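Local structure of CRISPR-associated endonuclease Cas3-HD (Methanocaldococcus jannaschii, 3S4L) at residues 17-25 and 62-70; 98-106 and 166-174. The protein cleaves single-stranded DNA in a magnesium-dependent reaction, and single-stranded RNA without added metal, as a nuclease of CRISPR interference. All coordinates share one frame; numbering follows the deposited sequence.

How the interactions relate
Interaction 1 joins helix 17-31 to the end of helix 52-65 and the turn after it, and it holds the metal ligand Asp67. Interaction 2 lies nearer the surface, where the chain leaving helix 159-167 crosses helix 91-107. Their centres are about 15 Å apart, yet they touch. Leu166 meets three residues of interaction 1: its O lies 3.3 Å from Lys64 CD, its CD1 3.6 Å from Ile68 CD1, and its CG 3.7 Å from Ile18 CD1. Leu65 CB also lies against Thr99 OG1 at 3.5 Å. Interaction 2 stays away from the metal, with the side chain of Tyr98 about 13 Å from a bound calcium ion. Helix 91-107 nevertheless begins with the metal ligand His91.

Interaction 1: 17-25 and 62-70; sequences LIDHVNDMV and LIKLHDIGK. With CA (calcium ion), chain C.
Asp67 OD1 accepts a hydrogen bond from a metal-bound water at 2.6 Å and a long salt bridge from Lys70 NZ. His20 NE2 lies 4.4 Å from this OD1, which sits near the His20 ring plane but beyond hydrogen-bonding distance. Asp67 OD2 binds the calcium ion at 2.3 Å. His91, His123 and His124 complete the protein ligands. Leu17 CD1 rests on Asp67 CB at 4.1 Å, while its other methyl reaches Ile68 CD1. With CG anti to the backbone N (chi1 -179°), Leu17 extends its two methyls to this turn. Further along the helix, Met24 SD meets the edge of the His66 ring, 3.7 Å from CE1. His66 ND1 donates to Leu62 O at 2.9 Å, with a bent N-H...O angle of 136°, and weakly to Ile63 O. These bonds help fix the ring's rotation. His66 NE2 is buried beside Met24 SD and CE, with no polar partner in the model. Val21 CG1 packs across Lys64 CG at 3.7 Å, and Val25 CG2 touches Ile63 CG2 at 3.8 Å. His66 and Asp67 are the HD pair that names the superfamily. The chemistry is consistent with neighbours positioning this pair: Leu17 lies along Asp67 and Met24 at the His66 edge, while metal, water and Lys70 engage the carboxylate.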
ATOM      1  N   LEU A  17      -5.363  -7.900 -11.654  1.00 42.90           N
ATOM      2  CA  LEU A  17      -4.493  -7.416 -10.596  1.00 41.34           C
ATOM      3  C   LEU A  17      -3.547  -8.530 -10.120  1.00 41.85           C
ATOM      4  O   LEU A  17      -2.360  -8.287  -9.896  1.00 43.62           O
ATOM      5  CB  LEU A  17      -5.310  -6.820  -9.433  1.00 43.19           C
ATOM      6  CG  LEU A  17      -4.536  -6.233  -8.239  1.00 39.71           C
ATOM      7  CD1 LEU A  17      -3.707  -5.014  -8.639  1.00 33.70           C
ATOM      8  CD2 LEU A  17      -5.485  -5.872  -7.104  1.00 38.57           C
ATOM      9  N   ILE A  18      -4.073  -9.743  -9.968  1.00 44.17           N
ATOM     10  CA  ILE A  18      -3.255 -10.920  -9.645  1.00 51.40           C
ATOM     11  C   ILE A  18      -2.085 -11.121 -10.631  1.00 56.88           C
ATOM     12  O   ILE A  18      -0.928 -11.282 -10.226  1.00 53.36           O
ATOM     13  CB  ILE A  18      -4.118 -12.203  -9.605  1.00 56.46           C
ATOM     14  CG1 ILE A  18      -4.901 -12.266  -8.293  1.00 60.80           C
ATOM     15  CG2 ILE A  18      -3.246 -13.449  -9.754  1.00 61.21           C
ATOM     16  CD1 ILE A  18      -4.025 -12.053  -7.060  1.00 62.52           C
ATOM     17  N   ASP A  19      -2.389 -11.117 -11.925  1.00 53.85           N
ATOM     18  CA  ASP A  19      -1.338 -11.249 -12.924  1.00 51.61           C
ATOM     19  C   ASP A  19      -0.334 -10.105 -12.852  1.00 48.92           C
ATOM     20  O   ASP A  19       0.873 -10.313 -12.971  1.00 48.04           O
ATOM     21  CB  ASP A  19      -1.926 -11.374 -14.332  1.00 60.63           C
ATOM     22  CG  ASP A  19      -2.584 -12.724 -14.567  1.00 68.89           C
ATOM     23  OD1 ASP A  19      -2.073 -13.736 -14.031  1.00 71.81           O
ATOM     24  OD2 ASP A  19      -3.613 -12.777 -15.280  1.00 73.01           O
ATOM     25  N   HIS A  20      -0.837  -8.893 -12.652  1.00 46.48           N
ATOM     26  CA  HIS A  20       0.023  -7.724 -12.547  1.00 44.77           C
ATOM     27  C   HIS A  20       0.945  -7.812 -11.315  1.00 46.91           C
ATOM     28  O   HIS A  20       2.120  -7.460 -11.377  1.00 41.90           O
ATOM     29  CB  HIS A  20      -0.829  -6.450 -12.493  1.00 47.38           C
ATOM     30  CG  HIS A  20      -0.033  -5.198 -12.304  1.00 45.97           C
ATOM     31  ND1 HIS A  20       1.104  -4.920 -13.033  1.00 50.49           N
ATOM     32  CD2 HIS A  20      -0.215  -4.144 -11.474  1.00 44.26           C
ATOM     33  CE1 HIS A  20       1.594  -3.753 -12.652  1.00 49.11           C
ATOM     34  NE2 HIS A  20       0.809  -3.259 -11.713  1.00 47.12           N
ATOM     35  N   VAL A  21       0.406  -8.273 -10.193  1.00 45.53           N
ATOM     36  CA  VAL A  21       1.188  -8.378  -8.974  1.00 45.90           C
ATOM     37  C   VAL A  21       2.278  -9.446  -9.145  1.00 54.08           C
ATOM     38  O   VAL A  21       3.432  -9.245  -8.753  1.00 50.83           O
ATOM     39  CB  VAL A  21       0.288  -8.707  -7.762  1.00 39.74           C
ATOM     40  CG1 VAL A  21       1.112  -9.294  -6.628  1.00 34.08           C
ATOM     41  CG2 VAL A  21      -0.489  -7.448  -7.296  1.00 29.64           C
ATOM     42  N   ASN A  22       1.906 -10.567  -9.757  1.00 55.50           N
ATOM     43  CA  ASN A  22       2.830 -11.676  -9.983  1.00 54.51           C
ATOM     44  C   ASN A  22       3.987 -11.292 -10.903  1.00 55.75           C
ATOM     45  O   ASN A  22       5.102 -11.816 -10.779  1.00 54.75           O
ATOM     46  CB  ASN A  22       2.092 -12.901 -10.540  1.00 53.42           C
ATOM     47  CG  ASN A  22       1.248 -13.603  -9.490  1.00 58.50           C
ATOM     48  OD1 ASN A  22       1.532 -13.523  -8.294  1.00 64.39           O
ATOM     49  ND2 ASN A  22       0.199 -14.301  -9.936  1.00 55.29           N
ATOM     50  N   ASP A  23       3.716 -10.376 -11.827  1.00 53.41           N
ATOM     51  CA  ASP A  23       4.760  -9.882 -12.716  1.00 53.74           C
ATOM     52  C   ASP A  23       5.719  -8.938 -11.977  1.00 50.71           C
ATOM     53  O   ASP A  23       6.911  -8.917 -12.251  1.00 55.60           O
ATOM     54  CB  ASP A  23       4.164  -9.225 -13.971  1.00 60.19           C
ATOM     55  CG  ASP A  23       3.749 -10.248 -15.038  1.00 70.70           C
ATOM     56  OD1 ASP A  23       3.602 -11.454 -14.719  1.00 72.54           O
ATOM     57  OD2 ASP A  23       3.570  -9.841 -16.204  1.00 75.23           O
ATOM     58  N   MET A  24       5.200  -8.171 -11.028  1.00 45.70           N
ATOM     59  CA  MET A  24       6.027  -7.271 -10.249  1.00 44.66           C
ATOM     60  C   MET A  24       6.890  -8.050  -9.240  1.00 47.73           C
ATOM     61  O   MET A  24       8.022  -7.673  -8.946  1.00 42.88           O
ATOM     62  CB  MET A  24       5.146  -6.249  -9.526  1.00 38.66           C
ATOM     63  CG  MET A  24       4.712  -5.054 -10.379  1.00 41.42           C
ATOM     64  SD  MET A  24       3.659  -3.928  -9.443  1.00 53.25           S
ATOM     65  CE  MET A  24       4.281  -2.337  -9.980  1.00 76.38           C
ATOM     66  N   VAL A  25       6.329  -9.125  -8.698  1.00 45.18           N
ATOM     67  CA  VAL A  25       7.033  -9.961  -7.748  1.00 48.14           C
ATOM     68  C   VAL A  25       8.165 -10.706  -8.452  1.00 53.24           C
ATOM     69  O   VAL A  25       9.310 -10.704  -7.987  1.00 57.31           O
ATOM     70  CB  VAL A  25       6.083 -10.982  -7.088  1.00 47.17           C
ATOM     71  CG1 VAL A  25       6.871 -12.067  -6.369  1.00 45.60           C
ATOM     72  CG2 VAL A  25       5.127 -10.286  -6.145  1.00 38.15           C
ATOM     73  N   LEU A  62       4.622  -4.987   0.356  1.00 27.36           N
ATOM     74  CA  LEU A  62       4.385  -3.677  -0.242  1.00 30.63           C
ATOM     75  C   LEU A  62       4.101  -3.840  -1.723  1.00 36.24           C
ATOM     76  O   LEU A  62       3.228  -3.181  -2.291  1.00 34.20           O
ATOM     77  CB  LEU A  62       5.614  -2.789  -0.075  1.00 25.52           C
ATOM     78  CG  LEU A  62       6.017  -2.554   1.366  1.00 26.44           C
ATOM     79  CD1 LEU A  62       7.001  -1.392   1.412  1.00 30.41           C
ATOM     80  CD2 LEU A  62       4.773  -2.267   2.204  1.00 26.52           C
ATOM     81  N   ILE A  63       4.864  -4.720  -2.349  1.00 36.73           N
ATOM     82  CA  ILE A  63       4.704  -4.973  -3.756  1.00 34.03           C
ATOM     83  C   ILE A  63       3.306  -5.524  -3.977  1.00 34.92           C
ATOM     84  O   ILE A  63       2.572  -5.057  -4.845  1.00 37.96           O
ATOM     85  CB  ILE A  63       5.796  -5.941  -4.268  1.00 37.14           C
ATOM     86  CG1 ILE A  63       7.148  -5.218  -4.314  1.00 38.60           C
ATOM     87  CG2 ILE A  63       5.446  -6.490  -5.657  1.00 35.93           C
ATOM     88  CD1 ILE A  63       8.344  -6.139  -4.360  1.00 40.91           C
ATOM     89  N   LYS A  64       2.908  -6.496  -3.169  1.00 32.58           N
ATOM     90  CA  LYS A  64       1.636  -7.141  -3.420  1.00 34.01           C
ATOM     91  C   LYS A  64       0.434  -6.266  -3.054  1.00 33.01           C
ATOM     92  O   LYS A  64      -0.637  -6.385  -3.637  1.00 35.23           O
ATOM     93  CB  LYS A  64       1.575  -8.482  -2.685  1.00 38.96           C
ATOM     94  CG  LYS A  64       2.532  -9.539  -3.237  1.00 40.32           C
ATOM     95  CD  LYS A  64       2.574 -10.759  -2.333  1.00 37.99           C
ATOM     96  CE  LYS A  64       3.311 -11.918  -2.988  1.00 47.98           C
ATOM     97  NZ  LYS A  64       3.482 -13.049  -2.019  1.00 50.04           N
ATOM     98  N   LEU A  65       0.605  -5.384  -2.087  1.00 28.74           N
ATOM     99  CA  LEU A  65      -0.548  -4.703  -1.542  1.00 28.81           C
ATOM    100  C   LEU A  65      -0.662  -3.236  -1.938  1.00 28.73           C
ATOM    101  O   LEU A  65      -1.683  -2.599  -1.662  1.00 34.23           O
ATOM    102  CB  LEU A  65      -0.547  -4.839  -0.021  1.00 30.10           C
ATOM    103  CG  LEU A  65      -0.730  -6.248   0.548  1.00 29.06           C
ATOM    104  CD1 LEU A  65      -0.730  -6.178   2.079  1.00 30.02           C
ATOM    105  CD2 LEU A  65      -2.033  -6.882   0.037  1.00 27.64           C
ATOM    106  N   HIS A  66       0.365  -2.671  -2.565  1.00 27.48           N
ATOM    107  CA  HIS A  66       0.310  -1.227  -2.766  1.00 30.54           C
ATOM    108  C   HIS A  66      -0.859  -0.794  -3.671  1.00 32.85           C
ATOM    109  O   HIS A  66      -1.338   0.332  -3.569  1.00 33.18           O
ATOM    110  CB  HIS A  66       1.652  -0.645  -3.210  1.00 28.83           C
ATOM    111  CG  HIS A  66       2.025  -0.976  -4.614  1.00 40.37           C
ATOM    112  ND1 HIS A  66       2.534  -2.206  -4.972  1.00 41.11           N
ATOM    113  CD2 HIS A  66       1.976  -0.242  -5.750  1.00 41.54           C
ATOM    114  CE1 HIS A  66       2.777  -2.215  -6.267  1.00 40.88           C
ATOM    115  NE2 HIS A  66       2.453  -1.032  -6.762  1.00 40.96           N
ATOM    116  N   ASP A  67      -1.323  -1.691  -4.537  1.00 29.11           N
ATOM    117  CA  ASP A  67      -2.498  -1.414  -5.359  1.00 27.14           C
ATOM    118  C   ASP A  67      -3.736  -2.200  -4.981  1.00 30.08           C
ATOM    119  O   ASP A  67      -4.674  -2.302  -5.788  1.00 30.67           O
ATOM    120  CB  ASP A  67      -2.187  -1.650  -6.839  1.00 31.92           C
ATOM    121  CG  ASP A  67      -1.436  -0.492  -7.465  1.00 39.46           C
ATOM    122  OD1 ASP A  67      -0.779  -0.702  -8.509  1.00 42.45           O
ATOM    123  OD2 ASP A  67      -1.511   0.618  -6.891  1.00 39.14           O
ATOM    124  N   ILE A  68      -3.747  -2.761  -3.774  1.00 26.63           N
ATOM    125  CA  ILE A  68      -4.913  -3.520  -3.331  1.00 30.15           C
ATOM    126  C   ILE A  68      -6.152  -2.620  -3.312  1.00 31.54           C
ATOM    127  O   ILE A  68      -7.269  -3.092  -3.526  1.00 32.16           O
ATOM    128  CB  ILE A  68      -4.690  -4.222  -1.967  1.00 35.13           C
ATOM    129  CG1 ILE A  68      -5.716  -5.336  -1.769  1.00 35.55           C
ATOM    130  CG2 ILE A  68      -4.742  -3.214  -0.840  1.00 31.36           C
ATOM    131  CD1 ILE A  68      -5.914  -6.191  -3.024  1.00 40.82           C
ATOM    132  N   GLY A  69      -5.938  -1.317  -3.111  1.00 29.12           N
ATOM    133  CA  GLY A  69      -7.013  -0.332  -3.139  1.00 26.79           C
ATOM    134  C   GLY A  69      -7.778  -0.343  -4.459  1.00 32.64           C
ATOM    135  O   GLY A  69      -8.922   0.135  -4.537  1.00 27.00           O
ATOM    136  N   LYS A  70      -7.152  -0.887  -5.505  1.00 30.55           N
ATOM    137  CA  LYS A  70      -7.844  -1.029  -6.784  1.00 31.57           C
ATOM    138  C   LYS A  70      -9.004  -2.025  -6.708  1.00 31.52           C
ATOM    139  O   LYS A  70      -9.907  -2.005  -7.550  1.00 31.40           O
ATOM    140  CB  LYS A  70      -6.874  -1.415  -7.907  1.00 30.08           C
ATOM    141  CG  LYS A  70      -5.928  -0.294  -8.354  1.00 32.72           C
ATOM    142  CD  LYS A  70      -4.986  -0.779  -9.492  1.00 37.99           C
ATOM    143  CE  LYS A  70      -4.017   0.307  -9.973  1.00 38.20           C
ATOM    144  NZ  LYS A  70      -3.380  -0.063 -11.292  1.00 45.15           N
TER
HETATM  145 CA    CA C 501      -1.103   2.741  -7.540  1.00 24.32          CA
HETATM  146  O   HOH W   1       0.593   1.501  -8.523  1.00 36.40           O
HETATM  147  O   HOH W   2      -1.724   2.218 -10.244  1.00 70.93           O

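Interaction 2: 98-106 and 166-174; sequences YTYHILLKK and LIGYSIGDI
Ile102 packs against Ile167, Ile171 and the Tyr169 hydroxyl, with Ile174 farther off, and forms the tight part of the contact. Its CG2 meets Ile167 CD1 tip to tip at 3.8 Å. The same Ile167 methyl sits over the centre of the Tyr169 ring, 3.8 Å above its plane, and touches Ile102 at roughly a right angle to that direction. Ile167 has CG1 between the backbone N and the carbonyl carbon (chi1 63°), which directs this branch toward helix 91-107. Ile102 CD1 also crosses Ile171 CG2 at 4.1 Å, and that methyl approaches Tyr98 CD1 obliquely at 3.9 Å. The solvent side is exposed and less ordered, although one contact there is close. The bent chain of Lys105 passes Ile174, with CD 3.5 Å from CG2. Lys106 lays its CB near Tyr169 OH at 3.7 Å. Both lysines and Ile174 are exposed, Tyr169 is poorly ordered, and residues 175-179 are not modelled. The contact is mostly apolar inside and becomes less ordered outward. Gly168, with positive phi, turns the chain out of helix 159-167. Together these segments join a helix to the irregular chain after another helix, within the mainly helical fold typical of HD-domain phosphohydrolases.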
ATOM      1  N   TYR A  98      -5.107  -1.473   4.433  1.00 31.43           N
ATOM      2  CA  TYR A  98      -4.911  -2.922   4.498  1.00 31.28           C
ATOM      3  C   TYR A  98      -3.438  -3.302   4.709  1.00 30.53           C
ATOM      4  O   TYR A  98      -3.118  -4.296   5.375  1.00 26.77           O
ATOM      5  CB  TYR A  98      -5.475  -3.621   3.265  1.00 31.09           C
ATOM      6  CG  TYR A  98      -6.966  -3.670   3.280  1.00 28.57           C
ATOM      7  CD1 TYR A  98      -7.638  -4.539   4.135  1.00 25.96           C
ATOM      8  CD2 TYR A  98      -7.715  -2.832   2.454  1.00 25.64           C
ATOM      9  CE1 TYR A  98      -9.029  -4.570   4.171  1.00 28.66           C
ATOM     10  CE2 TYR A  98      -9.106  -2.871   2.465  1.00 25.74           C
ATOM     11  CZ  TYR A  98      -9.747  -3.733   3.327  1.00 27.08           C
ATOM     12  OH  TYR A  98     -11.105  -3.763   3.334  1.00 33.05           O
ATOM     13  N   THR A  99      -2.546  -2.505   4.136  1.00 25.19           N
ATOM     14  CA  THR A  99      -1.123  -2.780   4.254  1.00 27.01           C
ATOM     15  C   THR A  99      -0.736  -2.710   5.711  1.00 31.48           C
ATOM     16  O   THR A  99      -0.022  -3.571   6.224  1.00 30.63           O
ATOM     17  CB  THR A  99      -0.284  -1.787   3.437  1.00 25.15           C
ATOM     18  OG1 THR A  99      -0.553  -1.982   2.043  1.00 28.74           O
ATOM     19  CG2 THR A  99       1.204  -1.991   3.705  1.00 22.29           C
ATOM     20  N   TYR A 100      -1.218  -1.679   6.387  1.00 27.86           N
ATOM     21  CA  TYR A 100      -0.859  -1.494   7.772  1.00 23.61           C
ATOM     22  C   TYR A 100      -1.267  -2.705   8.615  1.00 26.65           C
ATOM     23  O   TYR A 100      -0.455  -3.244   9.373  1.00 29.79           O
ATOM     24  CB  TYR A 100      -1.499  -0.232   8.340  1.00 22.39           C
ATOM     25  CG  TYR A 100      -1.210  -0.104   9.809  1.00 23.05           C
ATOM     26  CD1 TYR A 100      -2.095  -0.597  10.761  1.00 22.81           C
ATOM     27  CD2 TYR A 100      -0.030   0.478  10.247  1.00 27.59           C
ATOM     28  CE1 TYR A 100      -1.815  -0.489  12.135  1.00 28.75           C
ATOM     29  CE2 TYR A 100       0.262   0.588  11.602  1.00 34.53           C
ATOM     30  CZ  TYR A 100      -0.635   0.106  12.540  1.00 35.28           C
ATOM     31  OH  TYR A 100      -0.341   0.225  13.879  1.00 40.35           O
ATOM     32  N   HIS A 101      -2.526  -3.121   8.518  1.00 26.38           N
ATOM     33  CA  HIS A 101      -2.989  -4.203   9.401  1.00 34.41           C
ATOM     34  C   HIS A 101      -2.297  -5.520   9.084  1.00 35.17           C
ATOM     35  O   HIS A 101      -1.938  -6.279   9.975  1.00 39.87           O
ATOM     36  CB  HIS A 101      -4.512  -4.356   9.380  1.00 33.43           C
ATOM     37  CG  HIS A 101      -5.218  -3.191   9.980  1.00 36.99           C
ATOM     38  ND1 HIS A 101      -5.219  -2.944  11.336  1.00 41.49           N
ATOM     39  CD2 HIS A 101      -5.901  -2.169   9.409  1.00 38.62           C
ATOM     40  CE1 HIS A 101      -5.891  -1.831  11.575  1.00 41.33           C
ATOM     41  NE2 HIS A 101      -6.314  -1.341  10.422  1.00 39.82           N
ATOM     42  N   ILE A 102      -2.082  -5.764   7.802  1.00 34.16           N
ATOM     43  CA  ILE A 102      -1.390  -6.968   7.399  1.00 33.60           C
ATOM     44  C   ILE A 102       0.077  -6.941   7.854  1.00 37.89           C
ATOM     45  O   ILE A 102       0.568  -7.948   8.347  1.00 29.94           O
ATOM     46  CB  ILE A 102      -1.555  -7.235   5.901  1.00 30.95           C
ATOM     47  CG1 ILE A 102      -2.970  -7.769   5.660  1.00 31.75           C
ATOM     48  CG2 ILE A 102      -0.512  -8.257   5.415  1.00 30.38           C
ATOM     49  CD1 ILE A 102      -3.562  -7.347   4.361  1.00 31.71           C
ATOM     50  N   LEU A 103       0.761  -5.799   7.750  1.00 39.06           N
ATOM     51  CA  LEU A 103       2.142  -5.722   8.238  1.00 36.03           C
ATOM     52  C   LEU A 103       2.225  -5.940   9.744  1.00 39.54           C
ATOM     53  O   LEU A 103       3.138  -6.606  10.238  1.00 41.47           O
ATOM     54  CB  LEU A 103       2.805  -4.396   7.858  1.00 33.71           C
ATOM     55  CG  LEU A 103       3.161  -4.196   6.379  1.00 28.15           C
ATOM     56  CD1 LEU A 103       3.683  -2.766   6.159  1.00 24.64           C
ATOM     57  CD2 LEU A 103       4.192  -5.245   5.939  1.00 20.69           C
ATOM     58  N   LEU A 104       1.274  -5.375  10.473  1.00 40.80           N
ATOM     59  CA  LEU A 104       1.285  -5.486  11.924  1.00 38.82           C
ATOM     60  C   LEU A 104       1.143  -6.949  12.311  1.00 36.06           C
ATOM     61  O   LEU A 104       1.835  -7.433  13.214  1.00 40.74           O
ATOM     62  CB  LEU A 104       0.140  -4.681  12.541  1.00 29.63           C
ATOM     63  CG  LEU A 104       0.392  -3.942  13.854  1.00 32.03           C
ATOM     64  CD1 LEU A 104      -0.897  -3.865  14.659  1.00 30.62           C
ATOM     65  CD2 LEU A 104       1.501  -4.567  14.684  1.00 33.91           C
ATOM     66  N   LYS A 105       0.249  -7.658  11.628  1.00 33.14           N
ATOM     67  CA  LYS A 105       0.072  -9.087  11.903  1.00 45.58           C
ATOM     68  C   LYS A 105       1.359  -9.876  11.637  1.00 42.82           C
ATOM     69  O   LYS A 105       1.857 -10.587  12.503  1.00 46.14           O
ATOM     70  CB  LYS A 105      -1.060  -9.667  11.058  1.00 49.48           C
ATOM     71  CG  LYS A 105      -1.414 -11.088  11.427  1.00 56.20           C
ATOM     72  CD  LYS A 105      -2.226 -11.128  12.700  1.00 66.64           C
ATOM     73  CE  LYS A 105      -2.329 -12.552  13.247  1.00 76.37           C
ATOM     74  NZ  LYS A 105      -2.283 -13.587  12.168  1.00 76.70           N
ATOM     75  N   LYS A 106       1.901  -9.717  10.437  1.00 42.95           N
ATOM     76  CA  LYS A 106       3.056 -10.493   9.993  1.00 47.22           C
ATOM     77  C   LYS A 106       4.319 -10.238  10.818  1.00 46.96           C
ATOM     78  O   LYS A 106       5.071 -11.170  11.094  1.00 55.11           O
ATOM     79  CB  LYS A 106       3.330 -10.252   8.497  1.00 49.23           C
ATOM     80  CG  LYS A 106       4.607 -10.911   7.966  1.00 58.14           C
ATOM     81  CD  LYS A 106       4.429 -12.413   7.729  1.00 72.60           C
ATOM     82  CE  LYS A 106       5.578 -13.233   8.337  1.00 78.08           C
ATOM     83  NZ  LYS A 106       5.420 -14.707   8.118  1.00 77.45           N
ATOM     84  N   LEU A 166      -3.262 -13.479  -2.765  1.00 63.03           N
ATOM     85  CA  LEU A 166      -2.140 -12.553  -2.752  1.00 55.01           C
ATOM     86  C   LEU A 166      -1.153 -12.799  -1.622  1.00 51.80           C
ATOM     87  O   LEU A 166       0.055 -12.815  -1.850  1.00 54.72           O
ATOM     88  CB  LEU A 166      -2.647 -11.109  -2.630  1.00 54.32           C
ATOM     89  CG  LEU A 166      -3.158 -10.394  -3.876  1.00 61.10           C
ATOM     90  CD1 LEU A 166      -4.143  -9.273  -3.499  1.00 55.63           C
ATOM     91  CD2 LEU A 166      -1.993  -9.851  -4.690  1.00 64.32           C
ATOM     92  N   ILE A 167      -1.653 -12.927  -0.393  1.00 53.90           N
ATOM     93  CA  ILE A 167      -0.767 -12.915   0.773  1.00 59.29           C
ATOM     94  C   ILE A 167      -0.921 -14.160   1.645  1.00 71.38           C
ATOM     95  O   ILE A 167      -0.146 -14.381   2.581  1.00 72.31           O
ATOM     96  CB  ILE A 167      -0.910 -11.621   1.619  1.00 63.11           C
ATOM     97  CG1 ILE A 167      -2.315 -11.502   2.203  1.00 64.08           C
ATOM     98  CG2 ILE A 167      -0.578 -10.396   0.782  1.00 63.80           C
ATOM     99  CD1 ILE A 167      -2.315 -11.084   3.650  1.00 61.64           C
ATOM    100  N   GLY A 168      -1.919 -14.975   1.328  1.00 77.95           N
ATOM    101  CA  GLY A 168      -2.032 -16.285   1.935  1.00 82.41           C
ATOM    102  C   GLY A 168      -2.829 -16.379   3.220  1.00 84.46           C
ATOM    103  O   GLY A 168      -2.805 -17.417   3.881  1.00 85.61           O
ATOM    104  N   TYR A 169      -3.525 -15.312   3.597  1.00 86.12           N
ATOM    105  CA  TYR A 169      -4.469 -15.436   4.703  1.00 89.72           C
ATOM    106  C   TYR A 169      -5.569 -14.375   4.764  1.00 79.84           C
ATOM    107  O   TYR A 169      -5.786 -13.631   3.805  1.00 77.32           O
ATOM    108  CB  TYR A 169      -3.761 -15.592   6.049  1.00 98.30           C
ATOM    109  CG  TYR A 169      -2.736 -14.545   6.357  1.00103.02           C
ATOM    110  CD1 TYR A 169      -3.026 -13.500   7.221  1.00103.55           C
ATOM    111  CD2 TYR A 169      -1.475 -14.597   5.786  1.00105.04           C
ATOM    112  CE1 TYR A 169      -2.085 -12.531   7.513  1.00102.56           C
ATOM    113  CE2 TYR A 169      -0.523 -13.631   6.067  1.00104.28           C
ATOM    114  CZ  TYR A 169      -0.835 -12.603   6.932  1.00102.39           C
ATOM    115  OH  TYR A 169       0.102 -11.641   7.218  1.00100.81           O
ATOM    116  N   SER A 170      -6.258 -14.328   5.904  1.00 75.46           N
ATOM    117  CA  SER A 170      -7.620 -13.796   5.975  1.00 72.69           C
ATOM    118  C   SER A 170      -7.773 -12.471   6.713  1.00 71.85           C
ATOM    119  O   SER A 170      -7.521 -12.392   7.919  1.00 71.04           O
ATOM    120  CB  SER A 170      -8.514 -14.857   6.636  1.00 78.84           C
ATOM    121  OG  SER A 170      -9.872 -14.473   6.686  1.00 82.95           O
ATOM    122  N   ILE A 171      -8.206 -11.438   5.988  1.00 73.38           N
ATOM    123  CA  ILE A 171      -8.550 -10.152   6.605  1.00 73.72           C
ATOM    124  C   ILE A 171      -9.821 -10.256   7.451  1.00 76.55           C
ATOM    125  O   ILE A 171     -10.286  -9.264   8.010  1.00 78.48           O
ATOM    126  CB  ILE A 171      -8.722  -8.999   5.577  1.00 61.18           C
ATOM    127  CG1 ILE A 171      -9.298  -9.521   4.253  1.00 59.55           C
ATOM    128  CG2 ILE A 171      -7.403  -8.272   5.360  1.00 57.18           C
ATOM    129  CD1 ILE A 171     -10.796  -9.770   4.310  1.00 57.38           C
ATOM    130  N   GLY A 172     -10.398 -11.452   7.519  1.00 77.00           N
ATOM    131  CA  GLY A 172     -11.424 -11.722   8.503  1.00 76.67           C
ATOM    132  C   GLY A 172     -10.733 -11.810   9.850  1.00 79.81           C
ATOM    133  O   GLY A 172     -11.096 -11.111  10.799  1.00 78.91           O
ATOM    134  N   ASP A 173      -9.706 -12.657   9.914  1.00 83.51           N
ATOM    135  CA  ASP A 173      -8.959 -12.898  11.144  1.00 86.69           C
ATOM    136  C   ASP A 173      -8.232 -11.672  11.709  1.00 87.36           C
ATOM    137  O   ASP A 173      -7.644 -11.756  12.786  1.00 91.15           O
ATOM    138  N   ILE A 174      -8.259 -10.546  10.991  1.00 83.23           N
ATOM    139  CA  ILE A 174      -7.668  -9.291  11.495  1.00 78.28           C
ATOM    140  C   ILE A 174      -8.244  -8.012  10.872  1.00 77.38           C
ATOM    141  O   ILE A 174      -9.339  -7.557  11.228  1.00 77.31           O
ATOM    142  CB  ILE A 174      -6.117  -9.273  11.364  1.00 82.24           C
ATOM    143  CG1 ILE A 174      -5.655 -10.162  10.199  1.00 76.86           C
ATOM    144  CG2 ILE A 174      -5.454  -9.698  12.678  1.00 83.43           C
ATOM    145  CD1 ILE A 174      -5.327  -9.400   8.943  1.00 69.98           C
TER